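Local coordinates for protein PKD domain (Vibrio anguillarum, PDB 6AEM) that binds calcium as the first polycystic-kidney-disease domain of the Vibrio protease Epp, though its role within the protease is not established, at residues A[55-59]-A[82-86]. Sequence-based numbering, arbitrary orientation.
With ZN (zinc ion), chain F.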
# COMPACT_ATOMS: atom_id res chain seq x y z
N SER A 55 -3.51 7.53 9.96
CA SER A 55 -4.03 7.10 11.25
C SER A 55 -5.49 6.72 11.08
O SER A 55 -6.23 7.40 10.37
CB SER A 55 -3.95 8.22 12.27
OG SER A 55 -4.85 9.26 11.93
N TYR A 56 -5.88 5.64 11.75
CA TYR A 56 -7.28 5.27 11.86
C TYR A 56 -7.90 6.05 13.02
O TYR A 56 -7.21 6.40 13.99
CB TYR A 56 -7.43 3.75 12.11
CG TYR A 56 -6.96 2.94 10.91
CD1 TYR A 56 -7.75 2.83 9.77
CD2 TYR A 56 -5.71 2.33 10.90
CE1 TYR A 56 -7.31 2.10 8.66
CE2 TYR A 56 -5.26 1.59 9.79
CZ TYR A 56 -6.08 1.47 8.68
OH TYR A 56 -5.58 0.77 7.60
N THR A 57 -9.19 6.35 12.89
CA THR A 57 -9.91 7.04 13.97
C THR A 57 -10.52 6.07 14.98
O THR A 57 -10.98 6.52 16.04
CB THR A 57 -11.02 7.94 13.40
OG1 THR A 57 -12.03 7.13 12.79
CG2 THR A 57 -10.46 8.91 12.39
N ARG A 58 -10.56 4.79 14.68
CA ARG A 58 -11.04 3.78 15.61
C ARG A 58 -10.28 2.47 15.42
O ARG A 58 -9.76 2.17 14.34
CB ARG A 58 -12.54 3.58 15.47
CG ARG A 58 -12.96 3.18 14.07
CD ARG A 58 -13.99 4.18 13.57
NE ARG A 58 -15.33 3.64 13.73
CZ ARG A 58 -16.45 4.34 13.62
NH1 ARG A 58 -17.61 3.73 13.78
NH2 ARG A 58 -16.42 5.65 13.43
N ALA A 59 -10.21 1.70 16.51
CA ALA A 59 -9.58 0.40 16.48
C ALA A 59 -10.31 -0.52 15.51
O ALA A 59 -11.49 -0.33 15.21
CB ALA A 59 -9.56 -0.22 17.88
N THR A 82 -4.53 -5.80 8.59
CA THR A 82 -3.81 -5.28 9.73
C THR A 82 -4.81 -5.08 10.85
O THR A 82 -6.01 -4.94 10.64
CB THR A 82 -3.08 -3.97 9.36
OG1 THR A 82 -2.17 -3.62 10.41
CG2 THR A 82 -4.05 -2.83 9.10
N GLN A 83 -4.29 -5.07 12.06
CA GLN A 83 -5.10 -4.82 13.24
C GLN A 83 -4.49 -3.65 14.00
O GLN A 83 -3.28 -3.62 14.22
CB GLN A 83 -5.16 -6.05 14.15
CG GLN A 83 -5.87 -7.26 13.54
CD GLN A 83 -5.04 -8.04 12.53
OE1 GLN A 83 -3.82 -8.21 12.71
NE2 GLN A 83 -5.68 -8.49 11.45
N VAL A 84 -5.33 -2.70 14.38
CA VAL A 84 -4.88 -1.58 15.20
C VAL A 84 -5.74 -1.52 16.44
O VAL A 84 -6.94 -1.83 16.40
CB VAL A 84 -4.86 -0.23 14.45
CG1 VAL A 84 -3.83 -0.27 13.34
CG2 VAL A 84 -6.23 0.14 13.92
N GLU A 85 -5.12 -1.15 17.54
CA GLU A 85 -5.78 -1.07 18.83
C GLU A 85 -5.50 0.30 19.41
O GLU A 85 -4.45 0.88 19.18
CB GLU A 85 -5.20 -2.10 19.80
CG GLU A 85 -5.26 -3.54 19.32
CD GLU A 85 -4.25 -4.42 20.02
OE1 GLU A 85 -3.95 -4.17 21.21
OE2 GLU A 85 -3.70 -5.33 19.37
N VAL A 86 -6.46 0.81 20.17
CA VAL A 86 -6.19 2.04 20.92
C VAL A 86 -5.09 1.76 21.94
O VAL A 86 -5.09 0.68 22.56
CB VAL A 86 -7.46 2.56 21.62
CG1 VAL A 86 -8.60 2.73 20.62
CG2 VAL A 86 -7.88 1.63 22.75
ZN ZN F . -2.71 -6.04 21.29
O HOH W 1 -3.00 -4.70 23.04
O HOH W 2 -1.02 -4.27 22.12
O HOH W 3 -2.85 -7.89 19.74
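Where Y56 meets V84, the closing of a beta-sandwich core can be followed atom by atom. The valine's two methyls converge on one ring carbon: CG2 of V84 lies 3.8 Å from CD2 of Y56, and CG1 of V84 sits 4.0 Å from the same atom. The two side chains cross at about a right angle, CG2 coming to the ring obliquely. With V84 CG1 anti to the carbonyl carbon (chi1 -65°), CG2 is left between backbone N and C, from where it also reaches O of R58 at 4.1 Å. Deeper in, the methyl CG2 of T82 comes up to OH of Y56 at 4.2 Å, a van der Waals contact; the polar bond of this hydroxyl goes instead to the carbonyl oxygen of F41. Y62 stacks on the tyrosine ring and W54 meets it edge-to-face, which should restrict its tilt.

Toward the surface, CB of A59 packs 3.4 Å from O of V84 and 4.0 Å from CA of E85. Backbone hydrogen bonds between V84 and G60 and between T82 and Y62 tie strand 75-84 to strand 60-70; G60 directly follows A59, so the first joins the strand to the loop's end. E85 turns away, and its carboxylate chelates a zinc ion through both oxygens, with three waters completing the ligands seen. The contact therefore divides its chemistry: van der Waals packing, largely between apolar groups, joins loop to strand, while metal binding faces outward.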